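PDB 3G8R: probable spore coat polysaccharide biosynthesis protein E from Chromobacterium violaceum ATCC 12472, which probably acts as an N-acylneuraminate-9-phosphate synthase (NeuB family) and binds zinc in its TIM barrel, which this part of a longer protein carries with a SAF domain. Local coordinates for residues I95-D100 with I114-S119; I166-A171 with I197-H202; A183-L188 with M212-Q217. One frame throughout, in Å; residues are numbered along the deposited sequence.

Contact 1: I95-D100 with I114-S119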
loop_
_atom_site.group_PDB
_atom_site.type_symbol
_atom_site.label_atom_id
_atom_site.label_comp_id
_atom_site.label_asym_id
_atom_site.label_seq_id
_atom_site.Cartn_x
_atom_site.Cartn_y
_atom_site.Cartn_z
ATOM N N ILE A 95 -6.303 -15.820 22.015
ATOM C CA ILE A 95 -6.352 -16.448 20.720
ATOM C C ILE A 95 -5.451 -17.662 20.749
ATOM O O ILE A 95 -4.396 -17.618 21.374
ATOM C CB ILE A 95 -5.831 -15.498 19.694
ATOM C CG1 ILE A 95 -6.813 -14.355 19.553
ATOM C CG2 ILE A 95 -5.674 -16.192 18.394
ATOM C CD1 ILE A 95 -6.193 -13.125 18.969
ATOM N N CYS A 96 -5.861 -18.742 20.081
ATOM C CA CYS A 96 -5.062 -19.976 20.085
ATOM C C CYS A 96 -5.070 -20.823 18.788
ATOM O O CYS A 96 -6.080 -20.915 18.078
ATOM C CB CYS A 96 -5.435 -20.857 21.274
ATOM S SG CYS A 96 -4.355 -22.303 21.356
ATOM N N THR A 97 -3.929 -21.436 18.501
ATOM C CA THR A 97 -3.785 -22.332 17.361
ATOM C C THR A 97 -3.685 -23.781 17.827
ATOM O O THR A 97 -2.655 -24.203 18.393
ATOM C CB THR A 97 -2.527 -22.016 16.574
ATOM O OG1 THR A 97 -2.496 -20.625 16.304
ATOM C CG2 THR A 97 -2.471 -22.790 15.274
ATOM N N PRO A 98 -4.744 -24.552 17.565
ATOM C CA PRO A 98 -4.753 -25.968 17.839
ATOM C C PRO A 98 -4.089 -26.696 16.687
ATOM O O PRO A 98 -4.156 -26.249 15.550
ATOM C CB PRO A 98 -6.227 -26.283 17.787
ATOM C CG PRO A 98 -6.691 -25.438 16.643
ATOM C CD PRO A 98 -5.909 -24.150 16.762
ATOM N N PHE A 99 -3.479 -27.835 16.942
ATOM C CA PHE A 99 -2.972 -28.620 15.821
ATOM C C PHE A 99 -3.628 -29.978 15.807
ATOM O O PHE A 99 -3.544 -30.679 14.796
ATOM C CB PHE A 99 -1.450 -28.734 15.876
ATOM C CG PHE A 99 -0.752 -27.423 15.723
ATOM C CD1 PHE A 99 -0.182 -27.072 14.509
ATOM C CD2 PHE A 99 -0.688 -26.529 16.784
ATOM C CE1 PHE A 99 0.453 -25.840 14.350
ATOM C CE2 PHE A 99 -0.067 -25.313 16.647
ATOM C CZ PHE A 99 0.505 -24.955 15.422
ATOM N N ASP A 100 -4.283 -30.312 16.932
ATOM C CA ASP A 100 -4.978 -31.592 17.182
ATOM C C ASP A 100 -6.450 -31.331 17.251
ATOM O O ASP A 100 -6.856 -30.228 17.593
ATOM C CB ASP A 100 -4.705 -32.081 18.599
ATOM C CG ASP A 100 -3.337 -32.578 18.785
ATOM O OD1 ASP A 100 -2.612 -31.965 19.586
ATOM O OD2 ASP A 100 -2.981 -33.602 18.167
ATOM N N ILE A 114 -10.904 -17.041 20.103
ATOM C CA ILE A 114 -10.611 -17.197 18.655
ATOM C C ILE A 114 -9.651 -18.376 18.262
ATOM O O ILE A 114 -8.749 -18.765 19.030
ATOM C CB ILE A 114 -10.046 -15.864 18.099
ATOM C CG1 ILE A 114 -11.073 -14.728 18.236
ATOM C CG2 ILE A 114 -9.551 -16.021 16.647
ATOM C CD1 ILE A 114 -10.548 -13.304 17.905
ATOM N N ILE A 115 -9.848 -18.923 17.064
ATOM C CA ILE A 115 -9.029 -20.022 16.561
ATOM C C ILE A 115 -8.110 -19.611 15.415
ATOM O O ILE A 115 -8.588 -19.250 14.351
ATOM C CB ILE A 115 -9.910 -21.228 16.099
ATOM C CG1 ILE A 115 -10.585 -21.875 17.308
ATOM C CG2 ILE A 115 -9.074 -22.285 15.341
ATOM C CD1 ILE A 115 -11.836 -22.682 16.986
ATOM N N LYS A 116 -6.796 -19.658 15.605
ATOM C CA LYS A 116 -5.940 -19.509 14.425
ATOM C C LYS A 116 -5.727 -20.865 13.810
ATOM O O LYS A 116 -5.508 -21.837 14.519
ATOM C CB LYS A 116 -4.588 -18.874 14.717
ATOM C CG LYS A 116 -4.261 -17.752 13.744
ATOM C CD LYS A 116 -3.480 -18.160 12.489
ATOM C CE LYS A 116 -1.971 -18.171 12.773
ATOM N NZ LYS A 116 -1.131 -17.766 11.578
ATOM N N ILE A 117 -5.821 -20.941 12.499
ATOM C CA ILE A 117 -5.319 -22.090 11.792
ATOM C C ILE A 117 -3.910 -21.802 11.253
ATOM O O ILE A 117 -3.717 -20.863 10.478
ATOM C CB ILE A 117 -6.242 -22.410 10.624
ATOM C CG1 ILE A 117 -7.625 -22.754 11.154
ATOM C CG2 ILE A 117 -5.662 -23.531 9.720
ATOM C CD1 ILE A 117 -8.624 -23.112 10.055
ATOM N N ALA A 118 -2.926 -22.597 11.633
ATOM C CA ALA A 118 -1.599 -22.446 11.052
ATOM C C ALA A 118 -1.574 -22.848 9.574
ATOM O O ALA A 118 -2.408 -23.622 9.104
ATOM C CB ALA A 118 -0.597 -23.269 11.823
ATOM N N SER A 119 -0.594 -22.345 8.844
ATOM C CA SER A 119 -0.506 -22.606 7.418
ATOM C C SER A 119 -0.291 -24.070 7.140
ATOM O O SER A 119 -0.650 -24.548 6.073
ATOM C CB SER A 119 0.648 -21.812 6.797
ATOM O OG SER A 119 1.109 -20.829 7.703
#
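C96 is gripped through both its backbone polar atoms by the neighbouring strand: its N donates to I114 O at 3.1 Å, and its O accepts from K116 N at 2.9 Å. This is the parallel pairing of a beta-alpha-beta crossover in the TIM barrel, in which helix 101-109 links strands 93-98 and 114-117. The next rung would fall to P98, but proline has no N-H to give, and K116 O is met instead by carbon: P98 CD lies 3.2 Å from it, with a CA-H...O contact from T97 CA beside it. Outside the barrel, the P98 ring crosses I115 at about a right angle, under helix 101-109. On the inner face I95 and I114 lie side by side, CG1 of I95 3.9 Å from CB of I114, beta-branched chains that suit extended strands. T97 turns its OG1 back beside its own N (chi1 -50°), where K44 supplies the polar partner, while CG2 is left to pack over the K116-A118 backbone. The chain of K116 is repeatedly bent and leads away from T97 into the barrel; its NZ is satisfied by a salt bridge to E223 and a hydrogen bond to S141. Past the last rung, F99, whose ring also meets R48 in a cation-pi contact, rests its CE1 obliquely on the small A118, 3.8 Å from CB.

Contact 2: I166-A171 with I197-H202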
loop_
_atom_site.group_PDB
_atom_site.type_symbol
_atom_site.label_atom_id
_atom_site.label_comp_id
_atom_site.label_asym_id
_atom_site.label_seq_id
_atom_site.Cartn_x
_atom_site.Cartn_y
_atom_site.Cartn_z
ATOM N N ILE A 166 -8.481 -14.248 6.711
ATOM C CA ILE A 166 -7.466 -14.963 5.975
ATOM C C ILE A 166 -6.131 -14.198 5.924
ATOM O O ILE A 166 -6.129 -12.990 5.640
ATOM C CB ILE A 166 -8.026 -15.241 4.621
ATOM C CG1 ILE A 166 -8.783 -16.556 4.709
ATOM C CG2 ILE A 166 -6.931 -15.287 3.541
ATOM C CD1 ILE A 166 -8.859 -17.286 3.409
HETATM N N MSE A 167 -4.999 -14.845 6.220
HETATM C CA MSE A 167 -3.781 -14.029 6.408
HETATM C C MSE A 167 -2.686 -14.345 5.440
HETATM O O MSE A 167 -2.393 -15.457 5.186
HETATM C CB MSE A 167 -3.200 -14.116 7.817
HETATM C CG MSE A 167 -4.174 -14.088 8.977
HETATM SE SE MSE A 167 -4.342 -12.556 9.876
HETATM C CE MSE A 167 -2.734 -12.406 10.694
ATOM N N HIS A 168 -2.052 -13.345 4.891
ATOM C CA HIS A 168 -0.890 -13.628 4.085
ATOM C C HIS A 168 0.214 -14.022 5.059
ATOM O O HIS A 168 0.305 -13.480 6.157
ATOM C CB HIS A 168 -0.510 -12.438 3.199
ATOM C CG HIS A 168 0.862 -12.537 2.629
ATOM N ND1 HIS A 168 1.232 -13.528 1.742
ATOM C CD2 HIS A 168 1.969 -11.776 2.823
ATOM C CE1 HIS A 168 2.502 -13.372 1.419
ATOM N NE2 HIS A 168 2.965 -12.301 2.039
ATOM N N CYS A 169 0.984 -15.038 4.703
ATOM C CA CYS A 169 2.246 -15.222 5.341
ATOM C C CYS A 169 3.161 -16.083 4.512
ATOM O O CYS A 169 2.740 -16.750 3.579
ATOM C CB CYS A 169 2.113 -15.738 6.780
ATOM S SG CYS A 169 1.628 -17.418 6.999
ATOM N N VAL A 170 4.435 -16.017 4.853
ATOM C CA VAL A 170 5.432 -16.800 4.181
ATOM C C VAL A 170 6.123 -17.694 5.208
ATOM O O VAL A 170 6.500 -17.252 6.314
ATOM C CB VAL A 170 6.440 -15.899 3.477
ATOM C CG1 VAL A 170 7.372 -16.727 2.627
ATOM C CG2 VAL A 170 5.706 -14.867 2.622
ATOM N N ALA A 171 6.272 -18.962 4.830
ATOM C CA ALA A 171 6.887 -19.955 5.676
ATOM C C ALA A 171 8.403 -19.965 5.496
ATOM O O ALA A 171 9.006 -20.989 5.186
ATOM C CB ALA A 171 6.281 -21.314 5.396
ATOM N N ILE A 197 -9.037 -9.477 5.773
ATOM C CA ILE A 197 -7.722 -9.893 5.288
ATOM C C ILE A 197 -6.643 -9.431 6.226
ATOM O O ILE A 197 -6.704 -8.320 6.688
ATOM C CB ILE A 197 -7.458 -9.353 3.876
ATOM C CG1 ILE A 197 -8.489 -9.935 2.890
ATOM C CG2 ILE A 197 -5.987 -9.656 3.400
ATOM C CD1 ILE A 197 -8.422 -11.476 2.753
ATOM N N GLY A 198 -5.653 -10.264 6.518
ATOM C CA GLY A 198 -4.580 -9.850 7.438
ATOM C C GLY A 198 -3.218 -10.314 6.987
ATOM O O GLY A 198 -3.065 -10.837 5.865
ATOM N N TYR A 199 -2.230 -10.138 7.863
ATOM C CA TYR A 199 -0.833 -10.398 7.553
ATOM C C TYR A 199 -0.161 -10.968 8.776
ATOM O O TYR A 199 -0.139 -10.314 9.818
ATOM C CB TYR A 199 -0.124 -9.090 7.186
ATOM C CG TYR A 199 1.378 -9.247 6.962
ATOM C CD1 TYR A 199 2.270 -8.261 7.325
ATOM C CD2 TYR A 199 1.909 -10.418 6.382
ATOM C CE1 TYR A 199 3.674 -8.429 7.109
ATOM C CE2 TYR A 199 3.277 -10.593 6.162
ATOM C CZ TYR A 199 4.155 -9.602 6.519
ATOM O OH TYR A 199 5.512 -9.800 6.289
ATOM N N SER A 200 0.397 -12.168 8.687
ATOM C CA SER A 200 1.118 -12.712 9.836
ATOM C C SER A 200 2.552 -12.852 9.394
ATOM O O SER A 200 2.801 -13.251 8.257
ATOM C CB SER A 200 0.541 -14.051 10.294
ATOM O OG SER A 200 1.314 -15.113 9.789
ATOM N N THR A 201 3.496 -12.547 10.282
ATOM C CA THR A 201 4.828 -12.305 9.831
ATOM C C THR A 201 5.993 -12.985 10.570
ATOM O O THR A 201 5.957 -13.214 11.780
ATOM C CB THR A 201 5.048 -10.787 9.740
ATOM O OG1 THR A 201 6.120 -10.517 8.838
ATOM C CG2 THR A 201 5.308 -10.144 11.112
ATOM N N HIS A 202 7.043 -13.272 9.802
ATOM C CA HIS A 202 8.298 -13.858 10.285
ATOM C C HIS A 202 9.450 -13.027 9.746
ATOM O O HIS A 202 10.556 -13.497 9.586
ATOM C CB HIS A 202 8.410 -15.304 9.814
ATOM C CG HIS A 202 7.219 -16.132 10.173
ATOM N ND1 HIS A 202 6.278 -16.522 9.249
ATOM C CD2 HIS A 202 6.788 -16.602 11.367
ATOM C CE1 HIS A 202 5.334 -17.229 9.850
ATOM N NE2 HIS A 202 5.613 -17.280 11.140
HETATM O O HOH W 1 5.353 -14.475 7.124
#
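H202, one of the two histidines at the zinc, is held by V170: its ND1 donates to V170 O over 3.0 Å, the carbonyl oxygen lying 23° out of the imidazole plane. A water lies 3.1 Å from the same ND1; it accepts from V170 N and donates to S200 O, so it bridges the two segments. The rings of Y173 and of the other zinc ligand, H225, lie against H202 as well. Outward from this first shell the two segments pair as parallel strands 164-168 and 196-201 of the TIM barrel, with helix 184-191 as their crossover. G198 uses both backbone polar atoms, N to I166 O and O from H168 N, and S200 N approaches H168 O almost straight at 2.9 Å. Having no side chain, G198 leaves room on the inner face for selenomethionine M167, whose chain bends at chi2 (-102°) to set SE 3.7 Å from G198 CA and to bring CE close to S200 CB. On the outer face, H168 and Y199 project side by side with their rings nearly parallel (planes at 17°) yet slid apart, so that H168 CD2 meets Y199 CE2 at 3.8 Å with little overlap. Their polar ends are fixed from further out: H168 NE2 bonds to L180 O, and Y199 OH to E203. I166 and I197 run alongside one another under I185 and L188 of helix 184-191.

Contact 3: A183-L188 with M212-Q217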
loop_
_atom_site.group_PDB
_atom_site.type_symbol
_atom_site.label_atom_id
_atom_site.label_comp_id
_atom_site.label_asym_id
_atom_site.label_seq_id
_atom_site.Cartn_x
_atom_site.Cartn_y
_atom_site.Cartn_z
ATOM N N ALA A 183 2.670 -7.906 -1.710
ATOM C CA ALA A 183 1.679 -7.740 -2.747
ATOM C C ALA A 183 0.601 -8.756 -2.556
ATOM O O ALA A 183 -0.499 -8.553 -2.991
ATOM C CB ALA A 183 2.302 -7.931 -4.122
ATOM N N ARG A 184 0.910 -9.871 -1.915
ATOM C CA ARG A 184 -0.066 -10.916 -1.852
ATOM C C ARG A 184 -1.264 -10.498 -1.005
ATOM O O ARG A 184 -2.365 -11.056 -1.150
ATOM C CB ARG A 184 0.529 -12.251 -1.389
ATOM C CG ARG A 184 -0.521 -13.359 -1.535
ATOM C CD ARG A 184 0.069 -14.732 -1.654
ATOM N NE ARG A 184 -0.047 -15.415 -0.388
ATOM C CZ ARG A 184 -0.754 -16.515 -0.215
ATOM N NH1 ARG A 184 -1.393 -17.059 -1.245
ATOM N NH2 ARG A 184 -0.826 -17.063 0.989
ATOM N N ILE A 185 -1.069 -9.497 -0.143
ATOM C CA ILE A 185 -2.172 -9.066 0.715
ATOM C C ILE A 185 -3.333 -8.579 -0.170
ATOM O O ILE A 185 -4.497 -8.899 0.092
ATOM C CB ILE A 185 -1.726 -8.014 1.785
ATOM C CG1 ILE A 185 -0.598 -8.569 2.667
ATOM C CG2 ILE A 185 -2.853 -7.634 2.724
ATOM C CD1 ILE A 185 -0.123 -7.591 3.687
ATOM N N LYS A 186 -2.993 -7.867 -1.245
ATOM C CA LYS A 186 -3.986 -7.322 -2.169
ATOM C C LYS A 186 -4.543 -8.448 -2.996
ATOM O O LYS A 186 -5.743 -8.463 -3.297
ATOM C CB LYS A 186 -3.387 -6.233 -3.062
ATOM C CG LYS A 186 -4.264 -5.829 -4.261
ATOM C CD LYS A 186 -4.133 -4.353 -4.652
ATOM C CE LYS A 186 -2.785 -4.014 -5.324
ATOM N NZ LYS A 186 -2.344 -2.558 -5.115
ATOM N N THR A 187 -3.694 -9.421 -3.333
ATOM C CA THR A 187 -4.171 -10.527 -4.139
ATOM C C THR A 187 -5.281 -11.203 -3.377
ATOM O O THR A 187 -6.358 -11.485 -3.925
ATOM C CB THR A 187 -3.075 -11.503 -4.469
ATOM O OG1 THR A 187 -2.222 -10.914 -5.454
ATOM C CG2 THR A 187 -3.643 -12.804 -5.027
ATOM N N LEU A 188 -5.041 -11.430 -2.098
ATOM C CA LEU A 188 -6.035 -12.103 -1.305
ATOM C C LEU A 188 -7.255 -11.251 -1.168
ATOM O O LEU A 188 -8.364 -11.753 -1.267
ATOM C CB LEU A 188 -5.482 -12.436 0.067
ATOM C CG LEU A 188 -4.491 -13.605 0.100
ATOM C CD1 LEU A 188 -4.075 -13.893 1.538
ATOM C CD2 LEU A 188 -5.110 -14.838 -0.532
HETATM N N MSE A 212 3.715 -0.949 7.470
HETATM C CA MSE A 212 3.095 0.171 6.816
HETATM C C MSE A 212 2.588 -0.293 5.442
HETATM O O MSE A 212 1.409 -0.127 5.075
HETATM C CB MSE A 212 4.087 1.308 6.682
HETATM C CG MSE A 212 4.943 1.597 7.908
HETATM SE SE MSE A 212 5.550 3.257 7.776
HETATM C CE MSE A 212 7.029 3.103 8.743
ATOM N N LEU A 213 3.470 -0.928 4.690
ATOM C CA LEU A 213 3.095 -1.509 3.407
ATOM C C LEU A 213 1.873 -2.401 3.555
ATOM O O LEU A 213 1.035 -2.478 2.657
ATOM C CB LEU A 213 4.260 -2.302 2.881
ATOM C CG LEU A 213 5.095 -1.616 1.819
ATOM C CD1 LEU A 213 5.381 -0.194 2.124
ATOM C CD2 LEU A 213 6.365 -2.394 1.632
ATOM N N ALA A 214 1.765 -3.049 4.713
ATOM C CA ALA A 214 0.730 -4.033 4.922
ATOM C C ALA A 214 -0.581 -3.308 5.150
ATOM O O ALA A 214 -1.604 -3.657 4.584
ATOM C CB ALA A 214 1.075 -4.925 6.103
ATOM N N VAL A 215 -0.533 -2.276 5.975
ATOM C CA VAL A 215 -1.729 -1.527 6.272
ATOM C C VAL A 215 -2.248 -0.915 5.002
ATOM O O VAL A 215 -3.461 -0.879 4.761
ATOM C CB VAL A 215 -1.415 -0.418 7.211
ATOM C CG1 VAL A 215 -2.610 0.508 7.317
ATOM C CG2 VAL A 215 -1.059 -1.008 8.535
ATOM N N ALA A 216 -1.303 -0.464 4.180
ATOM C CA ALA A 216 -1.640 0.350 3.007
ATOM C C ALA A 216 -2.369 -0.532 2.090
ATOM O O ALA A 216 -3.188 -0.085 1.325
ATOM C CB ALA A 216 -0.415 0.883 2.316
ATOM N N GLN A 217 -2.084 -1.810 2.177
ATOM C CA GLN A 217 -2.665 -2.708 1.234
ATOM C C GLN A 217 -4.031 -3.222 1.698
ATOM O O GLN A 217 -4.662 -4.037 1.036
ATOM C CB GLN A 217 -1.674 -3.809 0.940
ATOM C CG GLN A 217 -1.797 -4.306 -0.454
ATOM C CD GLN A 217 -0.473 -4.593 -1.038
ATOM O OE1 GLN A 217 0.490 -4.847 -0.294
ATOM N NE2 GLN A 217 -0.376 -4.547 -2.382
#
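A183 faces the amide end of Q217 with its backbone, while its CB turns away. Its backbone also hydrogen-bonds to the second subunit, and its short side chain probably lets both neighbours come close. I185 points across to the other helix: with CG1 beside its own N (chi1 -58°) and the chain then extended, CD1 arrives 3.8 Å from A214 CB, and its CB lies 4.3 Å from Q217 CB. The long branched chain thus spans the gap to a small alanine, and both pack inward on Y199 of strand 196-201, as expected of successive outer helices of a TIM barrel. K186 follows, its chain crossing that of Q217 at about a right angle; its CB meets Q217 CG at 3.6 Å, while the chain beyond runs past the amide and packs on A216 of the second subunit. Lysine suits this place because its long aliphatic part can lie against Q217 while the amine is carried on to the subunit boundary. Q217 follows helix 209-216, its N bonded to A214 O at 3.1 Å and weakly to L213 O. No hydrogen bond joins the two segments, and the subunit interface beside them is of mixed character; the helices are therefore held to each other by van der Waals contact, the aliphatic parts of K186 and Q217 included, and not by directed bonds.

All three contacts belong to one closed eight-stranded barrel. Contacts 1 and 2 pair strands 93-98 with 114-117 and 164-168 with 196-201, their centres 14 Å apart, and they meet where S119 OG lies 3.5 Å from C169 SG. Both lie near the zinc: H202 of contact 2, a ligand with H225, has its side chain about 3 Å from the ion, and that of K116 in contact 1 is about 6 Å away, outside direct coordination. Contact 3 is the outer layer over contact 2, centres about 10 Å apart, joined by a probable hydrogen bond between H168 ND1 and R184 NE (3.1 Å). From contact 1 its centre is about 23 Å away, without touch. Each contact also reaches the second subunit.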